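Local coordinates for ferrous iron uptake transporter protein B (Streptococcus thermophilus, PDB 3TAH), which probably drives ferrous iron uptake across the cell membrane using GTP, this chain being its cytosolic G-protein domain with the attached helical domain, at residues A[71-76]-A[209-214]; A[75-80]-A[198-203]; A[183-188]-A[204-209]. The protein carries 1 engineered substitution. One frame throughout, in Å; residues are numbered along the deposited sequence. Where two conformers were deposited one is given.

Contact 1 of 3, residues A[71-76]-A[209-214]; sequences VARDYL and DSLVEA
Arg73 and Leu211 are the closest backbone pair, with CA of Arg73 10.4 Å from CA of Leu211, so helix 67-77 and the start of helix 210-215 are bridged by side chains alone. Arg73 spans the gap. Its CG stands anti to the backbone N (chi1 -175°), and the chain bends at chi3 before the guanidinium arrives end-on at the Asp209 carboxylate. NH1 of Arg73 donates to OD2 of Asp209 at 2.8 Å, and this bond is almost straight. NH2 of Arg73 donates to OD1 of Asp209 at 2.9 Å. Together they make a two-pronged salt bridge. The two flat groups are not coplanar: their planes lie 45° apart. Both oxygens stay near the guanidinium plane, but both nitrogens lie out of the carboxylate plane: NH1 comes to OD2 from above it, and NH2 to OD1 on the syn side.

Asp209 is also the N-cap of helix 210-215. Its OD2 takes the N-H of Val212 at 3.0 Å through the anti lone pair. One oxygen thus serves both the helix cap and the salt bridge, which holds the carboxylate from two directions. The positive end of Arg73 and the helix start should both stabilise its negative charge.

Apolar groups pack on one face and beside NH1. CD1 of Leu211 lies over the face, toward its rim. CB of Leu211 and CG2 of Val212 each lie 3.6 Å from NH1 of Arg73. NH2 of Arg73 has a further acceptor in the carbonyl of Met62, and Phe200 and Lys204 of helix 198-206 also touch Arg73. The contact therefore ties the G domain to the FeoB helical domain. Behind it, Ala72, Tyr75 and Leu76 of helix 67-77 pack on strand 4-10 of the central sheet.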
loop_
_atom_site.group_PDB
_atom_site.type_symbol
_atom_site.label_atom_id
_atom_site.label_comp_id
_atom_site.label_asym_id
_atom_site.label_seq_id
_atom_site.Cartn_x
_atom_site.Cartn_y
_atom_site.Cartn_z
ATOM N N VAL A 71 1.383 1.518 13.148
ATOM C CA VAL A 71 1.735 0.098 13.189
ATOM C C VAL A 71 1.909 -0.453 11.772
ATOM O O VAL A 71 2.900 -1.130 11.490
ATOM C CB VAL A 71 0.705 -0.728 14.014
ATOM C CG1 VAL A 71 0.657 -2.220 13.597
ATOM C CG2 VAL A 71 1.038 -0.568 15.502
ATOM N N ALA A 72 0.968 -0.143 10.889
ATOM C CA ALA A 72 1.031 -0.659 9.514
ATOM C C ALA A 72 2.289 -0.148 8.811
ATOM O O ALA A 72 3.048 -0.921 8.217
ATOM C CB ALA A 72 -0.215 -0.294 8.735
ATOM N N ARG A 73 2.521 1.159 8.889
ATOM C CA ARG A 73 3.689 1.761 8.252
ATOM C C ARG A 73 5.013 1.171 8.745
ATOM O O ARG A 73 5.840 0.744 7.929
ATOM C CB ARG A 73 3.701 3.272 8.472
ATOM C CG ARG A 73 4.810 3.972 7.733
ATOM C CD ARG A 73 5.085 5.338 8.283
ATOM N NE ARG A 73 4.000 6.282 8.042
ATOM C CZ ARG A 73 4.116 7.608 8.104
ATOM N NH1 ARG A 73 5.285 8.177 8.401
ATOM N NH2 ARG A 73 3.057 8.372 7.868
ATOM N N ASP A 74 5.215 1.162 10.065
ATOM C CA ASP A 74 6.464 0.664 10.653
ATOM C C ASP A 74 6.725 -0.776 10.232
ATOM O O ASP A 74 7.846 -1.138 9.877
ATOM C CB ASP A 74 6.460 0.753 12.185
ATOM C CG ASP A 74 6.455 2.188 12.696
ATOM O OD1 ASP A 74 6.740 3.124 11.911
ATOM O OD2 ASP A 74 6.150 2.401 13.884
ATOM N N TYR A 75 5.687 -1.597 10.264
ATOM C CA TYR A 75 5.839 -2.975 9.853
ATOM C C TYR A 75 6.241 -3.073 8.384
ATOM O O TYR A 75 7.198 -3.774 8.038
ATOM C CB TYR A 75 4.561 -3.758 10.082
ATOM C CG TYR A 75 4.708 -5.153 9.565
ATOM C CD1 TYR A 75 5.440 -6.099 10.278
ATOM C CD2 TYR A 75 4.140 -5.530 8.352
ATOM C CE1 TYR A 75 5.592 -7.393 9.796
ATOM C CE2 TYR A 75 4.284 -6.805 7.872
ATOM C CZ TYR A 75 5.006 -7.734 8.594
ATOM O OH TYR A 75 5.143 -9.010 8.100
ATOM N N LEU A 76 5.524 -2.369 7.514
ATOM C CA LEU A 76 5.841 -2.437 6.078
ATOM C C LEU A 76 7.214 -1.865 5.709
ATOM O O LEU A 76 7.856 -2.377 4.796
ATOM C CB LEU A 76 4.736 -1.781 5.243
ATOM C CG LEU A 76 3.392 -2.513 5.328
ATOM C CD1 LEU A 76 2.334 -1.715 4.593
ATOM C CD2 LEU A 76 3.496 -3.966 4.761
ATOM N N ASP A 209 5.496 14.958 6.352
ATOM C CA ASP A 209 5.115 13.951 7.312
ATOM C C ASP A 209 5.967 14.064 8.575
ATOM O O ASP A 209 7.184 13.909 8.534
ATOM C CB ASP A 209 5.279 12.567 6.698
ATOM C CG ASP A 209 4.734 11.486 7.591
ATOM O OD1 ASP A 209 3.523 11.189 7.485
ATOM O OD2 ASP A 209 5.520 10.938 8.397
ATOM N N SER A 210 5.322 14.334 9.695
ATOM C CA SER A 210 6.030 14.602 10.945
ATOM C C SER A 210 6.787 13.386 11.492
ATOM O O SER A 210 7.812 13.556 12.130
ATOM C CB SER A 210 5.058 15.181 11.984
ATOM O OG SER A 210 3.975 14.310 12.181
ATOM N N LEU A 211 6.296 12.173 11.239
ATOM C CA LEU A 211 6.985 10.953 11.688
ATOM C C LEU A 211 8.292 10.704 10.947
ATOM O O LEU A 211 9.308 10.384 11.562
ATOM C CB LEU A 211 6.090 9.720 11.551
ATOM C CG LEU A 211 4.945 9.527 12.542
ATOM C CD1 LEU A 211 4.052 8.386 12.067
ATOM C CD2 LEU A 211 5.493 9.255 13.938
ATOM N N VAL A 212 8.264 10.844 9.622
ATOM C CA VAL A 212 9.472 10.661 8.809
ATOM C C VAL A 212 10.483 11.748 9.159
ATOM O O VAL A 212 11.676 11.458 9.311
ATOM C CB VAL A 212 9.157 10.596 7.298
ATOM C CG1 VAL A 212 10.411 10.761 6.455
ATOM C CG2 VAL A 212 8.443 9.268 6.958
ATOM N N GLU A 213 10.015 12.984 9.323
ATOM C CA GLU A 213 10.926 14.098 9.660
ATOM C C GLU A 213 11.633 13.891 10.998
ATOM O O GLU A 213 12.820 14.176 11.138
ATOM C CB GLU A 213 10.165 15.419 9.688
ATOM C CG GLU A 213 9.743 15.859 8.311
ATOM C CD GLU A 213 8.835 17.051 8.302
ATOM O OE1 GLU A 213 8.284 17.423 9.355
ATOM O OE2 GLU A 213 8.651 17.631 7.218
ATOM N N ALA A 214 10.889 13.395 11.978
ATOM C CA ALA A 214 11.451 13.101 13.293
ATOM C C ALA A 214 12.386 11.892 13.271
ATOM O O ALA A 214 13.341 11.862 14.027
ATOM C CB ALA A 214 10.324 12.888 14.300
#

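Contact 2 of 3, residues A[75-80]-A[198-203]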
loop_
_atom_site.group_PDB
_atom_site.type_symbol
_atom_site.label_atom_id
_atom_site.label_comp_id
_atom_site.label_asym_id
_atom_site.label_seq_id
_atom_site.Cartn_x
_atom_site.Cartn_y
_atom_site.Cartn_z
ATOM N N TYR A 75 5.687 -1.597 10.264
ATOM C CA TYR A 75 5.839 -2.975 9.853
ATOM C C TYR A 75 6.241 -3.073 8.384
ATOM O O TYR A 75 7.198 -3.774 8.038
ATOM C CB TYR A 75 4.561 -3.758 10.082
ATOM C CG TYR A 75 4.708 -5.153 9.565
ATOM C CD1 TYR A 75 5.440 -6.099 10.278
ATOM C CD2 TYR A 75 4.140 -5.530 8.352
ATOM C CE1 TYR A 75 5.592 -7.393 9.796
ATOM C CE2 TYR A 75 4.284 -6.805 7.872
ATOM C CZ TYR A 75 5.006 -7.734 8.594
ATOM O OH TYR A 75 5.143 -9.010 8.100
ATOM N N LEU A 76 5.524 -2.369 7.514
ATOM C CA LEU A 76 5.841 -2.437 6.078
ATOM C C LEU A 76 7.214 -1.865 5.709
ATOM O O LEU A 76 7.856 -2.377 4.796
ATOM C CB LEU A 76 4.736 -1.781 5.243
ATOM C CG LEU A 76 3.392 -2.513 5.328
ATOM C CD1 LEU A 76 2.334 -1.715 4.593
ATOM C CD2 LEU A 76 3.496 -3.966 4.761
ATOM N N LEU A 77 7.641 -0.809 6.402
ATOM C CA LEU A 77 8.968 -0.222 6.186
ATOM C C LEU A 77 10.102 -1.030 6.833
ATOM O O LEU A 77 11.262 -0.795 6.524
ATOM C CB LEU A 77 9.013 1.223 6.683
ATOM C CG LEU A 77 8.641 2.266 5.629
ATOM C CD1 LEU A 77 7.401 1.848 4.848
ATOM C CD2 LEU A 77 8.467 3.646 6.256
ATOM N N SER A 78 9.779 -1.978 7.712
ATOM C CA SER A 78 10.796 -2.823 8.379
ATOM C C SER A 78 11.388 -3.879 7.441
ATOM O O SER A 78 12.361 -4.548 7.793
ATOM C CB SER A 78 10.212 -3.529 9.612
ATOM O OG SER A 78 9.398 -4.650 9.268
ATOM N N GLN A 79 10.787 -4.051 6.265
ATOM C CA GLN A 79 11.218 -5.025 5.282
ATOM C C GLN A 79 11.155 -6.483 5.816
ATOM O O GLN A 79 11.944 -7.320 5.396
ATOM C CB GLN A 79 12.617 -4.672 4.730
ATOM C CG GLN A 79 12.812 -3.172 4.392
ATOM C CD GLN A 79 14.038 -2.903 3.524
ATOM O OE1 GLN A 79 14.965 -2.177 3.926
ATOM N NE2 GLN A 79 14.053 -3.497 2.334
ATOM N N ARG A 80 10.223 -6.772 6.727
ATOM C CA ARG A 80 9.979 -8.136 7.215
ATOM C C ARG A 80 8.950 -8.867 6.344
ATOM O O ARG A 80 8.949 -10.094 6.293
ATOM C CB ARG A 80 9.487 -8.138 8.663
ATOM N N ALA A 198 12.792 4.225 -1.000
ATOM C CA ALA A 198 13.235 5.619 -1.138
ATOM C C ALA A 198 12.099 6.524 -1.583
ATOM O O ALA A 198 11.957 7.626 -1.062
ATOM C CB ALA A 198 14.417 5.752 -2.092
ATOM N N ARG A 199 11.287 6.051 -2.524
ATOM C CA ARG A 199 10.161 6.837 -3.036
ATOM C C ARG A 199 9.103 7.118 -1.958
ATOM O O ARG A 199 8.564 8.230 -1.905
ATOM C CB ARG A 199 9.544 6.151 -4.254
ATOM C CG ARG A 199 8.545 6.999 -4.982
ATOM C CD ARG A 199 8.150 6.346 -6.298
ATOM N NE ARG A 199 7.042 7.077 -6.884
ATOM C CZ ARG A 199 7.136 8.157 -7.657
ATOM N NH1 ARG A 199 8.307 8.690 -8.002
ATOM N NH2 ARG A 199 6.021 8.725 -8.103
ATOM N N PHE A 200 8.825 6.123 -1.109
ATOM C CA PHE A 200 7.914 6.298 0.021
ATOM C C PHE A 200 8.396 7.442 0.905
ATOM O O PHE A 200 7.621 8.317 1.285
ATOM C CB PHE A 200 7.811 5.025 0.878
ATOM C CG PHE A 200 6.940 5.194 2.079
ATOM C CD1 PHE A 200 5.592 4.895 2.010
ATOM C CD2 PHE A 200 7.462 5.649 3.284
ATOM C CE1 PHE A 200 4.776 5.065 3.109
ATOM C CE2 PHE A 200 6.633 5.814 4.386
ATOM C CZ PHE A 200 5.299 5.518 4.288
ATOM N N TYR A 201 9.682 7.411 1.243
ATOM C CA TYR A 201 10.261 8.442 2.095
ATOM C C TYR A 201 10.296 9.797 1.394
ATOM O O TYR A 201 10.023 10.814 2.024
ATOM C CB TYR A 201 11.664 8.048 2.541
ATOM C CG TYR A 201 11.671 6.977 3.587
ATOM C CD1 TYR A 201 11.251 7.253 4.887
ATOM C CD2 TYR A 201 12.105 5.697 3.299
ATOM C CE1 TYR A 201 11.253 6.273 5.862
ATOM C CE2 TYR A 201 12.114 4.717 4.269
ATOM C CZ TYR A 201 11.692 5.013 5.546
ATOM O OH TYR A 201 11.690 4.032 6.510
ATOM N N ALA A 202 10.625 9.814 0.104
ATOM C CA ALA A 202 10.686 11.073 -0.633
ATOM C C ALA A 202 9.310 11.767 -0.657
ATOM O O ALA A 202 9.212 12.975 -0.453
ATOM C CB ALA A 202 11.221 10.859 -2.044
ATOM N N ILE A 203 8.254 11.002 -0.902
ATOM C CA ILE A 203 6.899 11.552 -0.948
ATOM C C ILE A 203 6.474 12.033 0.435
ATOM O O ILE A 203 5.878 13.104 0.562
ATOM C CB ILE A 203 5.878 10.543 -1.510
ATOM C CG1 ILE A 203 6.163 10.292 -2.984
ATOM C CG2 ILE A 203 4.434 11.098 -1.365
ATOM C CD1 ILE A 203 5.463 9.099 -3.556
HETATM O O HOH W 1 13.233 1.973 6.315
#
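Leu77 meets Phe200 and Tyr201 where helix 67-77 of the P-loop GTPase fold faces helix 198-206 of the FeoB helical domain. Leu77 carries the G-domain side. The nearest backbone pair is Leu77 and Phe200, with CA atoms 9.0 Å apart. Leu77 was modelled in two conformers, and the methyl contacts below hold for one of them.

The CH-pi interaction comes first. CD1 of Leu77 sits over the centre of the Phe200 ring, 4.1 Å from the centroid and 11° off the ring normal. A chi1 of 177° carries the Phe200 ring across toward helix 67-77, where it crosses the leucine side chain at about a right angle.

Apolar packing is the work of the other methyl. CD2 of Leu77 touches both aromatic residues and comes obliquely to the Tyr201 ring. It is 3.4 Å from CE2 of Phe200, 3.6 Å from CZ of Tyr201 and 3.3 Å from OH of Tyr201. Tyr201 and Leu77 approach from opposite directions.

Two sets of polar bonds accompany it, one local and one through water. Within 75-80, the carbonyl of Tyr75 accepts from both N and OG of Ser78, which closes the turn 75-78 that contains Leu77. Across the contact, a water is hydrogen-bonded to OH of Tyr201 at 2.6 Å and gives a weak bond to O of Leu77 at 3.4 Å.

Contact 3 of 3, residues A[183-188]-A[204-209]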
loop_
_atom_site.group_PDB
_atom_site.type_symbol
_atom_site.label_atom_id
_atom_site.label_comp_id
_atom_site.label_asym_id
_atom_site.label_seq_id
_atom_site.Cartn_x
_atom_site.Cartn_y
_atom_site.Cartn_z
ATOM N N SER A 183 12.136 13.335 -7.597
ATOM C CA SER A 183 13.503 13.107 -8.091
ATOM C C SER A 183 14.572 13.924 -7.357
ATOM O O SER A 183 15.636 13.401 -7.037
ATOM C CB SER A 183 13.594 13.390 -9.592
ATOM O OG SER A 183 13.022 12.319 -10.315
ATOM N N GLN A 184 14.298 15.204 -7.123
ATOM C CA GLN A 184 15.246 16.090 -6.412
ATOM C C GLN A 184 15.359 15.742 -4.930
ATOM O O GLN A 184 16.450 15.815 -4.355
ATOM C CB GLN A 184 14.892 17.555 -6.643
ATOM C CG GLN A 184 15.175 17.943 -8.087
ATOM C CD GLN A 184 14.557 19.259 -8.473
ATOM O OE1 GLN A 184 14.421 20.139 -7.648
ATOM N NE2 GLN A 184 14.189 19.394 -9.741
ATOM N N ILE A 185 14.250 15.334 -4.312
ATOM C CA ILE A 185 14.291 14.875 -2.922
ATOM C C ILE A 185 15.101 13.570 -2.831
ATOM O O ILE A 185 15.909 13.405 -1.907
ATOM C CB ILE A 185 12.882 14.741 -2.298
ATOM C CG1 ILE A 185 12.268 16.130 -2.118
ATOM C CG2 ILE A 185 12.957 14.029 -0.948
ATOM C CD1 ILE A 185 10.780 16.099 -1.798
ATOM N N LEU A 186 14.908 12.666 -3.789
ATOM C CA LEU A 186 15.726 11.445 -3.871
ATOM C C LEU A 186 17.220 11.769 -3.984
ATOM O O LEU A 186 18.025 11.131 -3.308
ATOM C CB LEU A 186 15.282 10.547 -5.028
ATOM C CG LEU A 186 13.965 9.801 -4.829
ATOM C CD1 LEU A 186 13.496 9.180 -6.161
ATOM C CD2 LEU A 186 14.095 8.732 -3.717
ATOM N N GLU A 187 17.580 12.749 -4.816
ATOM C CA GLU A 187 18.983 13.195 -4.933
ATOM C C GLU A 187 19.498 13.707 -3.593
ATOM O O GLU A 187 20.593 13.349 -3.180
ATOM C CB GLU A 187 19.151 14.331 -5.952
ATOM C CG GLU A 187 18.876 13.979 -7.398
ATOM C CD GLU A 187 18.573 15.212 -8.278
ATOM O OE1 GLU A 187 18.938 16.358 -7.909
ATOM O OE2 GLU A 187 17.959 15.038 -9.352
ATOM N N VAL A 188 18.706 14.532 -2.912
ATOM C CA VAL A 188 19.094 15.064 -1.619
ATOM C C VAL A 188 19.233 13.952 -0.566
ATOM O O VAL A 188 20.129 14.000 0.276
ATOM C CB VAL A 188 18.101 16.114 -1.105
ATOM N N LYS A 204 6.770 11.243 1.466
ATOM C CA LYS A 204 6.482 11.655 2.844
ATOM C C LYS A 204 7.185 12.946 3.243
ATOM O O LYS A 204 6.604 13.793 3.912
ATOM C CB LYS A 204 6.851 10.543 3.823
ATOM C CG LYS A 204 5.882 9.382 3.782
ATOM C CD LYS A 204 4.685 9.646 4.650
ATOM C CE LYS A 204 3.524 8.714 4.355
ATOM N NZ LYS A 204 2.904 9.036 3.041
ATOM N N LEU A 205 8.441 13.095 2.837
ATOM C CA LEU A 205 9.174 14.319 3.114
ATOM C C LEU A 205 8.561 15.509 2.394
ATOM O O LEU A 205 8.463 16.605 2.969
ATOM C CB LEU A 205 10.642 14.176 2.718
ATOM C CG LEU A 205 11.424 13.310 3.713
ATOM C CD1 LEU A 205 12.737 12.864 3.095
ATOM C CD2 LEU A 205 11.632 14.062 5.024
ATOM N N PHE A 206 8.147 15.282 1.148
ATOM C CA PHE A 206 7.538 16.337 0.356
ATOM C C PHE A 206 6.281 16.868 1.050
ATOM O O PHE A 206 6.079 18.088 1.141
ATOM C CB PHE A 206 7.193 15.862 -1.055
ATOM C CG PHE A 206 6.527 16.924 -1.893
ATOM C CD1 PHE A 206 7.286 17.884 -2.556
ATOM C CD2 PHE A 206 5.143 16.977 -2.008
ATOM C CE1 PHE A 206 6.667 18.877 -3.331
ATOM C CE2 PHE A 206 4.512 17.970 -2.778
ATOM C CZ PHE A 206 5.269 18.918 -3.441
ATOM N N GLU A 207 5.463 15.951 1.559
ATOM C CA GLU A 207 4.216 16.326 2.237
ATOM C C GLU A 207 4.390 16.677 3.734
ATOM O O GLU A 207 3.401 16.846 4.465
ATOM C CB GLU A 207 3.166 15.232 2.028
ATOM C CG GLU A 207 3.406 13.994 2.839
ATOM C CD GLU A 207 2.630 12.768 2.370
ATOM O OE1 GLU A 207 2.787 11.734 3.046
ATOM O OE2 GLU A 207 1.876 12.825 1.377
ATOM N N GLN A 208 5.640 16.790 4.169
ATOM C CA GLN A 208 6.026 17.155 5.537
ATOM C C GLN A 208 5.441 16.256 6.621
ATOM O O GLN A 208 4.978 16.722 7.664
ATOM C CB GLN A 208 5.708 18.614 5.788
ATOM C CG GLN A 208 6.583 19.497 4.924
ATOM C CD GLN A 208 5.870 20.713 4.498
ATOM O OE1 GLN A 208 6.066 21.782 5.061
ATOM N NE2 GLN A 208 5.017 20.568 3.491
ATOM N N ASP A 209 5.496 14.958 6.352
ATOM C CA ASP A 209 5.115 13.951 7.312
ATOM C C ASP A 209 5.967 14.064 8.575
ATOM O O ASP A 209 7.184 13.909 8.534
ATOM C CB ASP A 209 5.279 12.567 6.698
ATOM C CG ASP A 209 4.734 11.486 7.591
ATOM O OD1 ASP A 209 3.523 11.189 7.485
ATOM O OD2 ASP A 209 5.520 10.938 8.397
#
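One methyl group, CD1 of Ile185, meets Phe206 at the root of its side chain and at the ring edge. CD1 of Ile185 is 3.7 Å from CB of Phe206. It also lies 4.0 Å from CD1 of Phe206, near the plane of the ring. The two side chains cross at about a right angle. Rotation about the first bond of Phe206 (chi1 179°) leads the ring away from helix 176-189. The ring goes instead to Thr233 of helix 220-237 and to Ala241 and Val245 of helix 241-259.

The second branch of Ile185 turns to Leu205. CG2 of Ile185 is 4.2 Å from CD1 of Leu205, a looser touch. No hydrogen bond crosses between the segments; the contact is buried apolar packing inside the FeoB helical domain. It joins helix 176-189 to the last turn of helix 198-206, and Ile229 of helix 220-237 also packs on Ile185.

Helix 198-206 ends here in a Schellman motif. Gln208, with positive phi, is its C-prime residue. N of Asp209 bonds to O of Lys204, and N of Gln208 bonds to O of Leu205. A salt bridge lies over the same turn: NZ of Lys204 donates to OE1 of Glu207 at 2.7 Å, meeting it on the syn side and 18° out of the carboxylate plane.

How the contacts relate
Contacts 1 and 2 both start from helix 67-77, and their centres are about 8 Å apart. They merge where CG of Arg73 packs on CZ of Phe200 at 3.8 Å. Contact 3 lies wholly within the helical domain, farther from the chain centre, its centre about 13 Å from that of contact 2 and about 14 Å from that of contact 1. Helix 198-206 connects contacts 2 and 3: CA of Ala202 is 3.7 Å from CG2 of Ile185. Asp209 pairs with Arg73 in contact 1, while its N closes the Schellman motif of contact 3. The nucleotide pocket is not part of any of them. The side chains of Arg73 and Leu77 lie about 9 and 10 Å from that of Leu56, a predicted GTP-binding residue.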